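Local coordinates for DPS family protein (Vibrio cholerae O1 biovar El Tor, PDB 3IQ1), which probably binds and oxidises iron, as a twelve-subunit member of the Dps family of ferritin-like proteins, at residues 138-141 / 142-145; 116-119 / 120-123; 36-39 / 40-44; 55-58 / 59-62. All blocks are in the same frame, centred on the assembly; numbering follows the deposited sequence.

All four interactions are one-turn contacts within single helices, one on each long helix of a ferritin-like four-helix bundle. Along the chain the order is interaction 3 (helix 13-43), interaction 4 (helix 49-76), interaction 2 (helix 103-131) and interaction 1 (helix 134-158). Interactions 3 and 4, with centres 10 Å apart, touch through Arg38, His41 and Tyr60. Interactions 1 and 2 are equally close and meet around Gln121, Tyr143 and Ile144. Interactions 1 and 3 are separated most, by 26 Å between centres, on opposite sides of the chain's centre. The two close pairs lie on helices that follow each other in the chain, and all four sites also reach other subunits of the dodecamer.

Interaction 1 (138-141 / 142-145); sequences ALMS and DYIR
Leu139 covers one face of the Tyr143 ring, a helical turn further on. This is a CH-pi contact, with Leu139 CG 4.1 Å from the centroid of the Tyr143 ring and displaced toward its phenol end. Leu139 CD1 reinforces it at 3.6 Å from Tyr143 CE1. The Tyr143 ring is folded back along the helix (chi1 -68°), which brings the same face over Leu139 O as well. Two looser apolar contacts follow from Met140, a selenomethionine in this structure. Its chain bends at chi2 and chi3, bringing the methyl CE within 4.1 Å of Tyr143 CD2 at an oblique approach, while Met140 CB lies near Ile144 CD1.

The backbone bonds are those of a regular alpha helix, each amide of 142-145 donating to the carbonyl four residues earlier. The shortest of the four joins Ile144 N to Met140 O at 2.8 Å.

Polar side chains gather on another side of the helix around one water. It donates to Ser141 OG at 2.8 Å and to Asp142 OD1 at 2.7 Å, with a weak bond from Arg145 NH2. Their stronger partners lie across subunit boundaries: Arg145 is salt-bridged to Asp142 of a second subunit, Asp142 to Arg145 of a third, and Ser141 OG bonds to Glu134 of the second.

The apolar side of helix 134-158 turns into its own bundle, where Leu139 and Tyr143 pack on helix 49-76, Met140 and Ile144 on Gln121 of helix 103-131, and Met140 also on helix 13-43; Ser141, Asp142 and Arg145 lie against neighbouring subunits.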
# COMPACT_ATOMS: atom_id res chain seq x y z
N ALA B 138 5.47 31.70 -9.94
CA ALA B 138 5.33 30.64 -8.97
C ALA B 138 6.17 29.46 -9.39
O ALA B 138 6.75 28.80 -8.59
CB ALA B 138 3.84 30.24 -8.81
N LEU B 139 6.17 29.14 -10.68
CA LEU B 139 7.00 28.03 -11.18
C LEU B 139 8.48 28.29 -10.96
O LEU B 139 9.20 27.43 -10.49
CB LEU B 139 6.74 27.81 -12.67
CG LEU B 139 7.33 26.54 -13.30
CD1 LEU B 139 6.70 25.30 -12.60
CD2 LEU B 139 7.13 26.40 -14.83
N MSE B 140 8.92 29.49 -11.30
CA MSE B 140 10.33 29.85 -11.11
C MSE B 140 10.71 29.78 -9.64
O MSE B 140 11.79 29.31 -9.30
CB MSE B 140 10.65 31.22 -11.69
CG MSE B 140 10.52 31.35 -13.18
SE MSE B 140 11.50 30.18 -14.30
CE MSE B 140 10.16 28.76 -14.37
N SER B 141 9.80 30.23 -8.76
CA SER B 141 10.04 30.19 -7.33
C SER B 141 10.31 28.78 -6.83
O SER B 141 11.26 28.52 -6.08
CB SER B 141 8.87 30.83 -6.60
OG SER B 141 8.97 30.69 -5.19
N ASP B 142 9.46 27.87 -7.27
CA ASP B 142 9.61 26.46 -6.93
C ASP B 142 10.98 25.96 -7.41
O ASP B 142 11.69 25.28 -6.66
CB ASP B 142 8.53 25.60 -7.57
CG ASP B 142 7.17 25.76 -6.91
OD1 ASP B 142 7.07 26.37 -5.83
OD2 ASP B 142 6.23 25.21 -7.45
N TYR B 143 11.33 26.23 -8.66
CA TYR B 143 12.57 25.73 -9.21
C TYR B 143 13.79 26.28 -8.49
O TYR B 143 14.75 25.55 -8.17
CB TYR B 143 12.69 26.01 -10.70
CG TYR B 143 11.71 25.24 -11.62
CD1 TYR B 143 10.69 24.43 -11.10
CD2 TYR B 143 11.82 25.33 -12.96
CE1 TYR B 143 9.83 23.70 -11.93
CE2 TYR B 143 10.92 24.65 -13.81
CZ TYR B 143 9.94 23.85 -13.28
OH TYR B 143 9.11 23.17 -14.11
N ILE B 144 13.76 27.58 -8.20
CA ILE B 144 14.88 28.25 -7.54
C ILE B 144 15.08 27.67 -6.15
O ILE B 144 16.19 27.31 -5.75
CB ILE B 144 14.64 29.78 -7.48
CG1 ILE B 144 14.76 30.40 -8.88
CG2 ILE B 144 15.63 30.44 -6.52
CD1 ILE B 144 14.12 31.76 -8.98
N ARG B 145 14.01 27.51 -5.39
CA ARG B 145 14.21 27.12 -4.00
C ARG B 145 14.77 25.68 -3.94
O ARG B 145 15.58 25.35 -3.06
CB ARG B 145 12.94 27.27 -3.21
CG ARG B 145 11.87 26.27 -3.54
CD ARG B 145 10.52 26.72 -2.99
NE ARG B 145 10.51 26.64 -1.53
CZ ARG B 145 9.40 26.62 -0.77
NH1 ARG B 145 9.49 26.50 0.53
NH2 ARG B 145 8.23 26.74 -1.32
O HOH W 1 7.66 28.46 -4.18

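Interaction 2 (116-119 / 120-123)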
# COMPACT_ATOMS: atom_id res chain seq x y z
N ILE B 116 23.68 28.20 -14.03
CA ILE B 116 23.00 28.76 -15.22
C ILE B 116 21.46 28.68 -15.09
O ILE B 116 20.77 29.67 -15.29
CB ILE B 116 23.48 28.08 -16.53
CG1 ILE B 116 24.92 28.56 -16.81
CG2 ILE B 116 22.56 28.41 -17.64
CD1 ILE B 116 25.62 27.82 -17.90
N LEU B 117 20.93 27.53 -14.72
CA LEU B 117 19.49 27.43 -14.53
C LEU B 117 19.03 28.46 -13.50
O LEU B 117 18.02 29.13 -13.67
CB LEU B 117 19.08 26.00 -14.13
CG LEU B 117 19.42 24.90 -15.13
CD1 LEU B 117 18.81 23.57 -14.61
CD2 LEU B 117 18.92 25.25 -16.54
N LEU B 118 19.71 28.54 -12.35
CA LEU B 118 19.25 29.46 -11.31
C LEU B 118 19.27 30.89 -11.80
O LEU B 118 18.34 31.63 -11.55
CB LEU B 118 20.15 29.36 -10.07
CG LEU B 118 19.91 28.17 -9.17
CD1 LEU B 118 21.02 28.03 -8.16
CD2 LEU B 118 18.56 28.20 -8.46
N HIS B 119 20.34 31.28 -12.49
CA HIS B 119 20.51 32.64 -12.99
C HIS B 119 19.36 32.95 -13.95
O HIS B 119 18.73 34.03 -13.86
CB HIS B 119 21.87 32.70 -13.67
CG HIS B 119 22.29 34.05 -14.11
ND1 HIS B 119 21.90 34.58 -15.31
CD2 HIS B 119 23.14 34.94 -13.54
CE1 HIS B 119 22.44 35.78 -15.45
NE2 HIS B 119 23.22 36.01 -14.41
N GLN B 120 19.07 32.03 -14.86
CA GLN B 120 18.01 32.26 -15.88
C GLN B 120 16.64 32.28 -15.25
O GLN B 120 15.80 33.10 -15.59
CB GLN B 120 18.00 31.19 -16.96
CG GLN B 120 18.83 31.34 -18.07
CD GLN B 120 18.48 30.17 -19.01
OE1 GLN B 120 18.60 29.03 -18.61
NE2 GLN B 120 17.91 30.45 -20.10
N GLN B 121 16.43 31.40 -14.25
CA GLN B 121 15.14 31.36 -13.53
C GLN B 121 14.90 32.64 -12.74
O GLN B 121 13.79 33.12 -12.73
CB GLN B 121 15.06 30.11 -12.67
CG GLN B 121 14.97 28.88 -13.56
CD GLN B 121 15.29 27.54 -12.99
OE1 GLN B 121 14.95 26.55 -13.61
NE2 GLN B 121 15.81 27.47 -11.76
N ARG B 122 15.93 33.23 -12.12
CA ARG B 122 15.78 34.49 -11.42
C ARG B 122 15.42 35.65 -12.39
O ARG B 122 14.60 36.51 -12.09
CB ARG B 122 17.06 34.82 -10.68
CG ARG B 122 17.31 33.85 -9.50
CD ARG B 122 18.68 34.03 -8.96
NE ARG B 122 18.92 33.16 -7.82
CZ ARG B 122 20.05 32.50 -7.58
NH1 ARG B 122 21.10 32.63 -8.40
NH2 ARG B 122 20.15 31.71 -6.49
N ASP B 123 16.02 35.61 -13.58
CA ASP B 123 15.69 36.63 -14.57
C ASP B 123 14.25 36.52 -15.04
O ASP B 123 13.56 37.53 -15.12
CB ASP B 123 16.60 36.52 -15.77
CG ASP B 123 17.96 37.14 -15.54
OD1 ASP B 123 18.16 37.88 -14.54
OD2 ASP B 123 18.83 36.95 -16.43
O HOH W 2 20.07 36.12 -12.34
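Ile116 O accepts the amide of Gln120 at 2.9 Å between Ile116 O and Gln120 N, the first of four successive i to i+4 bonds in helix 103-131, a long helix of the ferritin-like four-helix bundle. The Ile116 side chain itself packs outward on the loop residues Gln93 and Ile94.

Leu117 O takes Gln121 N at 2.8 Å, and the extended Gln121 chain runs back past the same carbonyl, with Gln121 CG only 3.1 Å from Leu117 O. This course carries the buried Gln121 amide into the bundle, where Tyr30 OH and Gln147 hold its two ends, fixing which way round it sits. Leu117 points into the same interior, against Tyr30 and Phe33.

The Leu118 and Arg122 side chains meet at an angle, Leu118 CB lying over one face of the guanidinium, off centre, 3.8 Å from Arg122 NH1. The Arg122 chain is straight from CG to NE, and its NH2 forms a salt bridge to Glu148 of the same chain and a hydrogen bond to the carbonyl of Ile9 of a neighbouring subunit.

With CG anti to N (chi1 -173°), the exposed His119 ring extends toward Asp123, His119 CE1 coming within 3.9 Å of Asp123 OD2, ring and carboxylate planes 70° apart. A water sits over the centre of the His119 ring, 3.4 Å above its plane, donating to His119 O and, weakly, to Asp123 OD1.

Interaction 3 (36-39 / 40-44)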
# COMPACT_ATOMS: atom_id res chain seq x y z
N ASN B 36 23.37 15.54 -20.35
CA ASN B 36 24.66 15.43 -19.67
C ASN B 36 24.59 14.56 -18.41
O ASN B 36 25.49 13.75 -18.14
CB ASN B 36 25.22 16.81 -19.30
CG ASN B 36 25.63 17.64 -20.49
OD1 ASN B 36 25.73 17.16 -21.60
ND2 ASN B 36 25.82 18.96 -20.26
N THR B 37 23.52 14.73 -17.63
CA THR B 37 23.32 14.01 -16.39
C THR B 37 23.05 12.52 -16.64
O THR B 37 23.52 11.67 -15.86
CB THR B 37 22.21 14.66 -15.54
OG1 THR B 37 22.50 16.04 -15.41
CG2 THR B 37 22.12 14.01 -14.14
N ARG B 38 22.33 12.19 -17.73
CA ARG B 38 22.17 10.82 -18.12
C ARG B 38 23.55 10.21 -18.40
O ARG B 38 23.84 9.09 -17.96
CB ARG B 38 21.26 10.71 -19.32
CG ARG B 38 19.82 11.05 -18.97
CD ARG B 38 19.12 9.88 -18.48
NE ARG B 38 18.50 9.10 -19.57
CZ ARG B 38 17.80 8.01 -19.35
NH1 ARG B 38 17.68 7.55 -18.13
NH2 ARG B 38 17.19 7.36 -20.35
N GLY B 39 24.41 10.96 -19.12
CA GLY B 39 25.77 10.51 -19.37
C GLY B 39 26.53 10.29 -18.06
O GLY B 39 27.28 9.34 -17.90
N TYR B 40 26.39 11.22 -17.13
CA TYR B 40 27.09 11.07 -15.86
C TYR B 40 26.72 9.76 -15.16
O TYR B 40 27.60 9.08 -14.59
CB TYR B 40 26.82 12.25 -14.93
CG TYR B 40 27.17 13.66 -15.42
CD1 TYR B 40 28.10 13.88 -16.40
CD2 TYR B 40 26.59 14.77 -14.82
CE1 TYR B 40 28.42 15.20 -16.81
CE2 TYR B 40 26.88 16.04 -15.18
CZ TYR B 40 27.80 16.30 -16.18
OH TYR B 40 28.12 17.58 -16.58
N HIS B 41 25.42 9.46 -15.15
CA HIS B 41 24.85 8.20 -14.64
C HIS B 41 25.44 6.99 -15.30
O HIS B 41 25.87 6.06 -14.64
CB HIS B 41 23.33 8.28 -14.81
CG HIS B 41 22.59 7.00 -14.62
ND1 HIS B 41 22.41 6.40 -13.38
CD2 HIS B 41 21.89 6.26 -15.51
CE1 HIS B 41 21.65 5.32 -13.54
NE2 HIS B 41 21.34 5.20 -14.82
N TRP B 42 25.40 6.96 -16.63
CA TRP B 42 25.90 5.81 -17.38
C TRP B 42 27.37 5.58 -17.23
O TRP B 42 27.81 4.42 -17.16
CB TRP B 42 25.58 5.98 -18.87
CG TRP B 42 24.11 5.87 -19.19
CD1 TRP B 42 23.17 5.15 -18.51
CD2 TRP B 42 23.43 6.55 -20.23
NE1 TRP B 42 21.94 5.34 -19.07
CE2 TRP B 42 22.06 6.19 -20.13
CE3 TRP B 42 23.83 7.41 -21.23
CZ2 TRP B 42 21.12 6.66 -21.00
CZ3 TRP B 42 22.87 7.90 -22.13
CH2 TRP B 42 21.52 7.53 -21.98
N ASN B 43 28.16 6.67 -17.23
CA ASN B 43 29.61 6.57 -17.40
C ASN B 43 30.50 6.63 -16.16
O ASN B 43 31.72 6.47 -16.27
CB ASN B 43 30.08 7.63 -18.37
CG ASN B 43 29.41 7.48 -19.78
OD1 ASN B 43 29.22 6.34 -20.26
ND2 ASN B 43 29.07 8.61 -20.45
N ILE B 44 29.91 6.86 -15.02
CA ILE B 44 30.66 6.86 -13.76
C ILE B 44 31.41 5.54 -13.51
O ILE B 44 30.90 4.47 -13.80
CB ILE B 44 29.72 7.20 -12.57
CG1 ILE B 44 30.51 7.44 -11.27
CG2 ILE B 44 28.58 6.17 -12.37
CD1 ILE B 44 31.51 8.60 -11.22
O HOH W 3 26.34 19.64 -17.43
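Tyr40 OH is gripped by two partners: a water at 2.9 Å, itself an acceptor for Asn36 ND2, and His97 ND1. The water thus ties Tyr40 to Asn36 one turn earlier. Asn36 is itself held at both ends of its amide, by the backbone of Lys95 and of His97, so its buried polar atoms have partners. The Tyr40 ring lies across the start of this turn, with Asn36 O 3.1 Å above its plane toward the rim.

A second pair, Arg38 and Trp42, meets where the guanidinium face comes to the indole rim. Arg38 bends at chi2 (-87°) and again at chi3, bringing that face over Trp42 CZ2, with the two planes 50° apart. Further back, Arg38 CB makes a CH-pi contact over the face of the Trp42 six-membered ring, 4.3 Å from its centroid. Arg38 NH2 continues to a salt bridge with Asp68 of a neighbouring subunit.

The helix ends just beyond, with a weak bond from Ile44 N to Tyr40 O. At this end of the ferritin-like bundle, helix 13-43 sets Thr37 and His41 against helix 49-76 and Tyr40 against helix 103-131, while Trp42 packs on Ala71 of that neighbouring subunit.

Interaction 4 (55-58 / 59-62); sequences KFEE and IYTD
Tyr60 lays one face of its ring over the backbone of Glu57, with Glu57 CA 3.7 Å from the ring centroid in a CH-pi contact. A chi1 of 73°, which wedges CG between the backbone N and carbonyl carbon, turns the ring back to this position. The Glu57 side chain runs out past the phenol end, its CG 3.6 Å from Tyr60 OH, and a water in the ring plane at the edge accepts from the hydroxyl and donates to Glu57 OE2. His41 of helix 13-43 meets Tyr60 in an edge-to-face arrangement.

Glu57 O is a doubly used acceptor. Thr61 N and Thr61 OG1 reach it from opposite faces of its plane, the hydroxyl at 2.7 Å to Glu57 O and from above that plane.

These residues belong to helix 49-76 of the ferritin-like four-helix bundle, in a part predicted as coiled coil. Phe56 and Ile59 turn inward toward Leu110 of helix 103-131, whereas Glu57, Glu58, Thr61 and Asp62 are exposed.

Between the two sides, Lys55 bends at chi2 and chi3, its CD passing 4.0 Å from Ile59 CD1. Lys55 NZ then forms a salt bridge of 2.9 Å with Glu58 OE1, striking the oxygen 38° out of the carboxylate plane, and Lys55 makes a cation-pi contact with Phe50 of a neighbouring subunit. Glu58 OE2 and Asp62 OD2 stand 4.6 Å apart, a probably unfavourable pairing eased by a water that donates to both. Another water donates to Glu58 O at 2.8 Å and weakly to Asp62 OD1.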
# COMPACT_ATOMS: atom_id res chain seq x y z
N LYS B 55 22.62 8.60 -7.37
CA LYS B 55 22.41 10.06 -7.21
C LYS B 55 22.10 10.77 -8.52
O LYS B 55 21.20 11.59 -8.58
CB LYS B 55 23.60 10.70 -6.50
CG LYS B 55 23.48 12.20 -6.19
CD LYS B 55 22.24 12.63 -5.44
CE LYS B 55 22.15 11.93 -4.10
NZ LYS B 55 21.04 12.55 -3.24
N PHE B 56 22.85 10.43 -9.56
CA PHE B 56 22.66 11.04 -10.88
C PHE B 56 21.27 10.69 -11.40
O PHE B 56 20.62 11.54 -12.03
CB PHE B 56 23.75 10.66 -11.85
CG PHE B 56 25.12 11.21 -11.48
CD1 PHE B 56 25.27 12.49 -10.99
CD2 PHE B 56 26.23 10.47 -11.70
CE1 PHE B 56 26.55 12.97 -10.66
CE2 PHE B 56 27.47 10.93 -11.41
CZ PHE B 56 27.64 12.18 -10.87
N GLU B 57 20.81 9.46 -11.20
CA GLU B 57 19.45 9.09 -11.57
C GLU B 57 18.39 9.92 -10.81
O GLU B 57 17.42 10.39 -11.42
CB GLU B 57 19.22 7.58 -11.39
CG GLU B 57 17.85 7.14 -11.75
CD GLU B 57 17.62 5.65 -11.50
OE1 GLU B 57 18.08 5.11 -10.46
OE2 GLU B 57 16.87 5.05 -12.28
N GLU B 58 18.58 10.12 -9.51
CA GLU B 58 17.68 10.98 -8.75
C GLU B 58 17.62 12.37 -9.38
O GLU B 58 16.54 12.94 -9.55
CB GLU B 58 18.17 11.05 -7.31
CG GLU B 58 17.38 11.93 -6.46
CD GLU B 58 17.98 12.10 -5.08
OE1 GLU B 58 18.86 11.30 -4.71
OE2 GLU B 58 17.53 13.01 -4.37
N ILE B 59 18.78 12.88 -9.71
CA ILE B 59 18.90 14.24 -10.23
C ILE B 59 18.25 14.37 -11.61
O ILE B 59 17.43 15.27 -11.82
CB ILE B 59 20.33 14.72 -10.22
CG1 ILE B 59 20.72 14.94 -8.73
CG2 ILE B 59 20.44 15.99 -11.07
CD1 ILE B 59 22.15 15.26 -8.47
N TYR B 60 18.55 13.45 -12.55
CA TYR B 60 17.89 13.56 -13.85
C TYR B 60 16.38 13.26 -13.85
O TYR B 60 15.64 13.83 -14.67
CB TYR B 60 18.62 12.80 -14.97
CG TYR B 60 18.58 11.30 -15.00
CD1 TYR B 60 19.74 10.58 -14.95
CD2 TYR B 60 17.40 10.63 -15.16
CE1 TYR B 60 19.72 9.22 -15.03
CE2 TYR B 60 17.36 9.23 -15.25
CZ TYR B 60 18.53 8.55 -15.21
OH TYR B 60 18.51 7.16 -15.31
N THR B 61 15.91 12.47 -12.89
CA THR B 61 14.49 12.19 -12.72
C THR B 61 13.76 13.49 -12.34
O THR B 61 12.67 13.78 -12.85
CB THR B 61 14.30 11.07 -11.69
OG1 THR B 61 14.88 9.87 -12.23
CG2 THR B 61 12.83 10.81 -11.46
N ASP B 62 14.34 14.23 -11.41
CA ASP B 62 13.79 15.52 -10.94
C ASP B 62 13.86 16.55 -12.11
O ASP B 62 12.92 17.29 -12.35
CB ASP B 62 14.55 15.99 -9.69
CG ASP B 62 14.15 15.21 -8.41
OD1 ASP B 62 13.03 14.61 -8.38
OD2 ASP B 62 14.92 15.21 -7.40
O HOH W 4 16.29 6.02 -15.04
O HOH W 5 14.21 12.13 -8.30
O HOH W 6 14.66 13.86 -5.09